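Local coordinates for protein Cif-like 1 (Burkholderia cenocepacia, PDB 7JQY) that probably hydrolyses epoxides, as a Cif-like member of the alpha/beta hydrolase fold family that assembles as an octamer, at residues I140-M145 / P247-A252; M50-H55 / I117-R122; A240-K245 / R268-D273. The protein carries 1 engineered substitution. All blocks are in the same frame, centred on the assembly; numbering follows the deposited sequence.

Interaction 1: residues I140-M145 / P247-A252; sequences IVKLAM and PMPVLA
Met248 folds its side chain against the backbone where 140-145 turns a corner at Val141. Its CB sits 3.3 Å from Val141 O. With CG turned between its own backbone N and carbonyl carbon (chi1 78°) and two further bends beyond, the chain curls back until CE lies 3.9 Å from Ile140 CB, crossing the isoleucine at a slant. Next along, the aliphatic part of Lys142 crosses Pro249, Lys142 CG 4.2 Å from Pro249 CB, while the extended chain carries NZ away to the carbonyl O of Phe301, in helix 291-303.

From here the two segments run as parallel neighbours in the sheet. Leu143 N donates to Pro249 O at 3.2 Å, Leu251 N to Leu143 O at 2.9 Å, and Met145 N to Leu251 O at 2.7 Å. Leu143, Val250, Met145 and Ala252 point to one face, where Leu143 and Met145 pack against helix 124-135. Met145 has CG anti to its carbonyl carbon (chi1 -59°), and its SD reaches obliquely across to Val250 CG1 at 4.0 Å. The other face carries Ala144 and Leu251; their CB atoms stand 4.4 Å apart, covered by helix 291-303 through Leu298 and Phe301.

Chemically the contact divides in two: the strands are fixed in register by backbone bonds, with CA-H groups of Lys142, Ala144, Val250 and Ala252 adding close approaches to carbonyl oxygens, whereas the side chains contribute apolar packing. The one charged group, Lys142 NZ, finds its hydrogen bond at Phe301 O, with a weak one to Glu304 O, rather than across the strand pair.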
# COMPACT_ATOMS: atom_id res chain seq x y z
N ILE B 140 -19.47 -43.42 17.72
CA ILE B 140 -20.00 -42.17 18.26
C ILE B 140 -21.03 -42.52 19.32
O ILE B 140 -22.12 -43.01 19.00
CB ILE B 140 -20.61 -41.29 17.16
CG1 ILE B 140 -19.57 -40.92 16.10
CG2 ILE B 140 -21.25 -40.04 17.76
CD1 ILE B 140 -18.30 -40.33 16.67
N VAL B 141 -20.69 -42.27 20.58
CA VAL B 141 -21.62 -42.53 21.68
C VAL B 141 -22.81 -41.58 21.60
O VAL B 141 -23.97 -42.00 21.57
CB VAL B 141 -20.90 -42.41 23.03
CG1 VAL B 141 -21.84 -42.74 24.17
CG2 VAL B 141 -19.70 -43.31 23.06
N LYS B 142 -22.53 -40.28 21.56
CA LYS B 142 -23.56 -39.25 21.45
C LYS B 142 -23.03 -38.14 20.55
O LYS B 142 -21.82 -37.92 20.45
CB LYS B 142 -23.94 -38.67 22.82
CG LYS B 142 -24.76 -39.61 23.69
CD LYS B 142 -24.93 -39.07 25.09
CE LYS B 142 -25.68 -40.04 25.98
NZ LYS B 142 -25.54 -39.71 27.42
N LEU B 143 -23.96 -37.45 19.89
CA LEU B 143 -23.63 -36.42 18.91
C LEU B 143 -24.47 -35.18 19.19
O LEU B 143 -25.69 -35.29 19.35
CB LEU B 143 -23.87 -36.93 17.49
CG LEU B 143 -23.77 -35.93 16.35
CD1 LEU B 143 -22.33 -35.48 16.17
CD2 LEU B 143 -24.33 -36.51 15.06
N ALA B 144 -23.82 -34.02 19.28
CA ALA B 144 -24.49 -32.74 19.50
C ALA B 144 -24.27 -31.85 18.29
O ALA B 144 -23.13 -31.65 17.86
CB ALA B 144 -24.00 -32.05 20.77
N MET B 145 -25.36 -31.31 17.75
CA MET B 145 -25.33 -30.56 16.50
C MET B 145 -25.77 -29.12 16.75
O MET B 145 -26.90 -28.88 17.20
CB MET B 145 -26.24 -31.23 15.47
CG MET B 145 -25.83 -32.68 15.17
SD MET B 145 -26.83 -33.46 13.89
CE MET B 145 -25.79 -33.20 12.46
N PRO B 247 -28.24 -43.95 14.75
CA PRO B 247 -28.85 -44.67 15.88
C PRO B 247 -28.54 -44.09 17.25
O PRO B 247 -29.30 -44.32 18.20
CB PRO B 247 -28.25 -46.08 15.74
CG PRO B 247 -26.88 -45.82 15.15
CD PRO B 247 -26.99 -44.59 14.29
N MET B 248 -27.42 -43.40 17.39
CA MET B 248 -27.03 -42.88 18.70
C MET B 248 -27.86 -41.65 19.05
O MET B 248 -28.37 -40.96 18.17
CB MET B 248 -25.53 -42.55 18.71
CG MET B 248 -25.17 -41.25 18.03
SD MET B 248 -25.24 -41.36 16.22
CE MET B 248 -24.04 -42.65 15.92
N PRO B 249 -27.99 -41.34 20.35
CA PRO B 249 -28.73 -40.13 20.74
C PRO B 249 -28.08 -38.87 20.18
O PRO B 249 -26.86 -38.73 20.15
CB PRO B 249 -28.67 -40.16 22.27
CG PRO B 249 -28.41 -41.58 22.62
CD PRO B 249 -27.57 -42.13 21.51
N VAL B 250 -28.93 -37.94 19.75
CA VAL B 250 -28.51 -36.71 19.09
C VAL B 250 -29.18 -35.53 19.78
O VAL B 250 -30.37 -35.59 20.11
CB VAL B 250 -28.84 -36.73 17.59
CG1 VAL B 250 -28.53 -35.37 16.96
CG2 VAL B 250 -28.09 -37.86 16.89
N LEU B 251 -28.41 -34.47 20.01
CA LEU B 251 -28.89 -33.22 20.57
C LEU B 251 -28.70 -32.12 19.54
O LEU B 251 -27.63 -32.03 18.93
CB LEU B 251 -28.14 -32.88 21.87
CG LEU B 251 -28.35 -31.49 22.49
CD1 LEU B 251 -29.74 -31.36 23.08
CD2 LEU B 251 -27.28 -31.20 23.55
N ALA B 252 -29.74 -31.31 19.34
CA ALA B 252 -29.72 -30.20 18.38
C ALA B 252 -29.96 -28.89 19.12
O ALA B 252 -30.94 -28.77 19.87
CB ALA B 252 -30.78 -30.39 17.29

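Interaction 2: residues M50-H55 / I117-R122; sequences MVVLLH and IHLVGR
Ile117 packs against Met50 and Val52, and is worth following outward. Its CB lies 3.7 Å from Met50 O. There the side chain forks: CG2 takes the methionine side, 3.9 Å from Met50 SD and as close to that residue's CB, while CG1 sits between the backbone N and the carbonyl carbon (chi1 62°), facing Ile140 of the next strand. From CG1 the chain extends to CD1, which ends 3.9 Å from Val52 CG2. One isoleucine thus touches alternate residues of 50-54, and Val109 of helix 98-111 closes over all three.

Farther along the same face, Val52 and Leu119 lie side by side, pointing the same way, with Val52 CB 3.7 Å from Leu119 CD1. On the opposite face Leu53 and Val120 make a similar pair, Leu53 CD2 reaching to 3.5 Å from Val120 CB. His118 shares that face; its CD2 edge is near Met50 O, and NE2 is taken by Glu49.

Five backbone bonds hold the register, passing from one strand to the other and back: His118 N to Met50 O, Val52 N to His118 O, Val120 N to Val52 O, Leu54 N to Val120 O at 2.8 Å, and finally Arg122 N to Leu54 O, the longest at 3.2 Å. The guanidinium of Arg122 continues to a salt bridge with Asp147 and to Gln59 and His284 O.

These are adjacent parallel strands in the central sheet of an alpha/beta hydrolase, and 117-122 leads toward helix 124-135 through a turn that is consistent with the nucleophile elbow of the fold, at Gly121 to Gly125, with the engineered Ser123 within it.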
# COMPACT_ATOMS: atom_id res chain seq x y z
N MET B 50 -13.81 -39.39 26.13
CA MET B 50 -13.33 -38.33 25.26
C MET B 50 -14.48 -37.54 24.67
O MET B 50 -15.44 -38.11 24.15
CB MET B 50 -12.48 -38.90 24.14
CG MET B 50 -11.83 -37.82 23.32
SD MET B 50 -10.68 -38.44 22.11
CE MET B 50 -9.35 -38.98 23.18
N VAL B 51 -14.38 -36.21 24.73
CA VAL B 51 -15.30 -35.30 24.08
C VAL B 51 -14.51 -34.53 23.03
O VAL B 51 -13.59 -33.77 23.37
CB VAL B 51 -15.98 -34.34 25.07
CG1 VAL B 51 -16.98 -33.45 24.35
CG2 VAL B 51 -16.67 -35.12 26.17
N VAL B 52 -14.86 -34.72 21.76
CA VAL B 52 -14.23 -34.04 20.64
C VAL B 52 -15.11 -32.87 20.22
O VAL B 52 -16.34 -33.03 20.06
CB VAL B 52 -13.99 -35.00 19.46
CG1 VAL B 52 -13.47 -34.25 18.26
CG2 VAL B 52 -13.02 -36.09 19.88
N LEU B 53 -14.50 -31.69 20.09
CA LEU B 53 -15.19 -30.46 19.72
C LEU B 53 -14.65 -29.97 18.40
O LEU B 53 -13.43 -29.82 18.24
CB LEU B 53 -15.01 -29.39 20.80
CG LEU B 53 -15.25 -29.83 22.25
CD1 LEU B 53 -14.96 -28.73 23.24
CD2 LEU B 53 -16.67 -30.31 22.41
N LEU B 54 -15.54 -29.71 17.44
CA LEU B 54 -15.17 -29.30 16.09
C LEU B 54 -15.80 -27.95 15.78
O LEU B 54 -17.03 -27.84 15.67
CB LEU B 54 -15.60 -30.35 15.06
CG LEU B 54 -14.99 -31.76 15.15
CD1 LEU B 54 -15.60 -32.66 14.09
CD2 LEU B 54 -13.45 -31.74 15.03
N HIS B 55 -14.94 -26.94 15.60
CA HIS B 55 -15.32 -25.59 15.24
C HIS B 55 -15.78 -25.53 13.77
O HIS B 55 -15.79 -26.53 13.05
CB HIS B 55 -14.13 -24.66 15.43
CG HIS B 55 -13.02 -24.95 14.48
ND1 HIS B 55 -13.03 -24.52 13.17
CD2 HIS B 55 -11.89 -25.68 14.62
CE1 HIS B 55 -11.95 -24.95 12.55
NE2 HIS B 55 -11.24 -25.66 13.41
N ILE B 117 -16.24 -41.82 21.50
CA ILE B 117 -16.13 -40.40 21.81
C ILE B 117 -17.53 -39.81 21.84
O ILE B 117 -18.44 -40.32 21.19
CB ILE B 117 -15.28 -39.63 20.77
CG1 ILE B 117 -15.96 -39.74 19.41
CG2 ILE B 117 -13.84 -40.17 20.73
CD1 ILE B 117 -15.37 -38.86 18.34
N HIS B 118 -17.70 -38.76 22.63
CA HIS B 118 -18.82 -37.84 22.45
C HIS B 118 -18.35 -36.77 21.46
O HIS B 118 -17.17 -36.41 21.44
CB HIS B 118 -19.23 -37.20 23.77
CG HIS B 118 -19.60 -38.19 24.83
ND1 HIS B 118 -20.87 -38.71 24.95
CD2 HIS B 118 -18.86 -38.77 25.80
CE1 HIS B 118 -20.90 -39.56 25.97
NE2 HIS B 118 -19.69 -39.61 26.50
N LEU B 119 -19.27 -36.30 20.63
CA LEU B 119 -18.89 -35.47 19.48
C LEU B 119 -19.79 -34.24 19.42
O LEU B 119 -21.02 -34.36 19.38
CB LEU B 119 -18.98 -36.28 18.19
CG LEU B 119 -18.32 -35.70 16.94
CD1 LEU B 119 -16.90 -35.23 17.24
CD2 LEU B 119 -18.34 -36.72 15.80
N VAL B 120 -19.16 -33.06 19.38
CA VAL B 120 -19.84 -31.78 19.30
C VAL B 120 -19.31 -31.01 18.10
O VAL B 120 -18.09 -30.87 17.93
CB VAL B 120 -19.63 -30.95 20.58
CG1 VAL B 120 -20.50 -29.68 20.54
CG2 VAL B 120 -19.90 -31.79 21.82
N GLY B 121 -20.21 -30.49 17.27
CA GLY B 121 -19.81 -29.74 16.10
C GLY B 121 -20.75 -28.58 15.84
O GLY B 121 -21.92 -28.60 16.23
N ARG B 122 -20.21 -27.56 15.17
CA ARG B 122 -20.99 -26.42 14.69
C ARG B 122 -20.45 -25.98 13.34
O ARG B 122 -19.28 -26.23 13.00
CB ARG B 122 -20.99 -25.24 15.69
CG ARG B 122 -19.72 -24.39 15.70
CD ARG B 122 -19.95 -23.08 16.47
NE ARG B 122 -21.02 -22.29 15.87
CZ ARG B 122 -20.89 -21.59 14.75
NH1 ARG B 122 -19.74 -21.57 14.09
NH2 ARG B 122 -21.93 -20.91 14.28

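Interaction 3: residues A240-K245 / R268-D273; sequences AFMKHK and RELALD
Met242 meets Leu270 just past the end of helix 231-241, where a type I beta turn from Phe241 to His244 swings the chain toward the loop between helix 262-268 and strand 274-279 of the alpha/beta hydrolase fold. Phe241, which opens the turn, packs onto helix 124-135. Met242 CG and SD both come to 3.5 Å from Leu270 CD2, the carbon pair being tight; the two side chains cross at a slant, and Tyr130 also touches the methionine.

After the turn, His244 starts its side chain away from the loop and takes part through its carbonyl O. A water 2.8 Å from His244 O and 2.9 Å from Leu270 O links the two backbones.

Lys245 then buries more of its own surface in the contact than any other residue of the two segments. Its CA-H approaches Leu270 O, and bends at chi2 (-141°) and chi3 (-80°) lay the chain along the loop backbone instead of sending it straight out. CD lies close to Glu269 O. Lys245 CE rests 3.5 Å from Leu272 CD2, the two side chains crossing at a slant, and Lys245 CB also meets Leu272 CG. Glu269 directs its carboxylate elsewhere, to Arg154 N.

At the end of the chain, Lys245 NZ makes a weak hydrogen bond of 3.5 Å to Arg268 O and another weak one to a second water, which itself donates to Arg268 O at 2.8 Å and to Ala271 O at 2.7 Å.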
# COMPACT_ATOMS: atom_id res chain seq x y z
N ALA B 240 -26.70 -39.52 0.31
CA ALA B 240 -26.51 -40.96 0.46
C ALA B 240 -26.41 -41.35 1.93
O ALA B 240 -26.94 -42.39 2.34
CB ALA B 240 -25.27 -41.41 -0.31
N PHE B 241 -25.75 -40.53 2.74
CA PHE B 241 -25.62 -40.84 4.17
C PHE B 241 -26.98 -40.89 4.86
O PHE B 241 -27.17 -41.67 5.80
CB PHE B 241 -24.74 -39.79 4.86
CG PHE B 241 -23.25 -39.95 4.63
CD1 PHE B 241 -22.70 -41.17 4.25
CD2 PHE B 241 -22.40 -38.86 4.82
CE1 PHE B 241 -21.33 -41.30 4.06
CE2 PHE B 241 -21.03 -38.97 4.62
CZ PHE B 241 -20.49 -40.20 4.25
N MET B 242 -27.95 -40.11 4.40
CA MET B 242 -29.22 -39.98 5.10
C MET B 242 -30.22 -41.08 4.76
O MET B 242 -31.39 -40.98 5.12
CB MET B 242 -29.86 -38.64 4.79
CG MET B 242 -29.44 -37.53 5.71
SD MET B 242 -30.17 -35.99 5.14
CE MET B 242 -29.50 -35.95 3.49
N LYS B 243 -29.78 -42.16 4.15
CA LYS B 243 -30.68 -43.24 3.91
C LYS B 243 -30.76 -44.05 5.18
O LYS B 243 -31.71 -44.74 5.40
CB LYS B 243 -30.17 -44.17 2.83
CG LYS B 243 -29.72 -43.52 1.55
CD LYS B 243 -30.82 -42.71 0.95
CE LYS B 243 -30.43 -42.16 -0.40
NZ LYS B 243 -31.37 -41.13 -0.86
N HIS B 244 -29.75 -43.94 6.03
CA HIS B 244 -29.60 -44.72 7.25
C HIS B 244 -29.55 -43.67 8.35
O HIS B 244 -28.55 -42.97 8.51
CB HIS B 244 -28.32 -45.55 7.19
CG HIS B 244 -28.24 -46.49 6.03
ND1 HIS B 244 -29.08 -47.57 5.89
CD2 HIS B 244 -27.41 -46.52 4.96
CE1 HIS B 244 -28.77 -48.23 4.78
NE2 HIS B 244 -27.75 -47.61 4.20
N LYS B 245 -30.65 -43.52 9.07
CA LYS B 245 -30.68 -42.52 10.11
C LYS B 245 -29.77 -42.96 11.25
O LYS B 245 -29.57 -44.16 11.49
CB LYS B 245 -32.11 -42.28 10.56
CG LYS B 245 -32.96 -41.70 9.43
CD LYS B 245 -33.93 -40.63 9.88
CE LYS B 245 -35.18 -41.23 10.51
NZ LYS B 245 -36.30 -40.24 10.58
N ARG B 268 -33.80 -34.10 12.77
CA ARG B 268 -34.75 -35.21 12.74
C ARG B 268 -34.80 -35.89 11.38
O ARG B 268 -35.30 -37.01 11.30
CB ARG B 268 -36.15 -34.72 13.12
CG ARG B 268 -36.31 -34.42 14.58
CD ARG B 268 -37.77 -34.19 14.89
NE ARG B 268 -38.00 -33.93 16.30
CZ ARG B 268 -38.64 -32.87 16.76
NH1 ARG B 268 -39.12 -31.96 15.91
NH2 ARG B 268 -38.81 -32.71 18.07
N GLU B 269 -34.28 -35.25 10.33
CA GLU B 269 -34.11 -35.96 9.07
C GLU B 269 -32.90 -36.87 9.07
O GLU B 269 -32.79 -37.72 8.18
CB GLU B 269 -33.97 -34.98 7.90
CG GLU B 269 -34.62 -33.63 8.08
CD GLU B 269 -34.32 -32.71 6.91
OE1 GLU B 269 -34.29 -31.47 7.11
OE2 GLU B 269 -34.10 -33.22 5.79
N LEU B 270 -32.01 -36.75 10.07
CA LEU B 270 -30.74 -37.47 10.07
C LEU B 270 -30.66 -38.58 11.08
O LEU B 270 -29.85 -39.50 10.91
CB LEU B 270 -29.58 -36.50 10.37
CG LEU B 270 -29.50 -35.14 9.70
CD1 LEU B 270 -28.57 -34.24 10.47
CD2 LEU B 270 -28.99 -35.29 8.31
N ALA B 271 -31.47 -38.53 12.14
CA ALA B 271 -31.33 -39.46 13.24
C ALA B 271 -32.71 -39.79 13.82
O ALA B 271 -33.65 -39.01 13.69
CB ALA B 271 -30.41 -38.91 14.34
N LEU B 272 -32.79 -40.96 14.45
CA LEU B 272 -34.04 -41.43 15.03
C LEU B 272 -34.27 -40.92 16.44
O LEU B 272 -35.41 -40.62 16.81
CB LEU B 272 -34.05 -42.96 15.05
CG LEU B 272 -33.65 -43.65 13.75
CD1 LEU B 272 -32.97 -44.98 14.01
CD2 LEU B 272 -34.88 -43.84 12.86
N ASP B 273 -33.21 -40.76 17.23
CA ASP B 273 -33.29 -40.38 18.64
C ASP B 273 -32.76 -38.96 18.76
O ASP B 273 -31.56 -38.74 18.95
CB ASP B 273 -32.49 -41.37 19.51
CG ASP B 273 -32.60 -41.06 20.99
OD1 ASP B 273 -33.43 -40.19 21.35
OD2 ASP B 273 -31.87 -41.68 21.79
O HOH W 1 -28.39 -40.14 8.52
O HOH W 2 -36.25 -38.46 13.48

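Overall arrangement
From the N terminus, interaction 2 closes first: strand 50-54 is joined by 117-122 after a loop holding strand 77-82 and helix 98-111. The chain then passes through helix 124-135 into 140-145, which bonds back to 117-122, so interactions 1 and 2 share a sheet and touch through Leu119. Interaction 1 closes only after a long, mostly helical excursion. Before it does, 240-245 has already opened interaction 3, which closes beyond it at 268-273; these two therefore cross. They meet where Asp273 O accepts from Val250 N. Interactions 2 and 3 stay apart, about 10 Å between nearest atoms, sheet centre and periphery being linked through interaction 1.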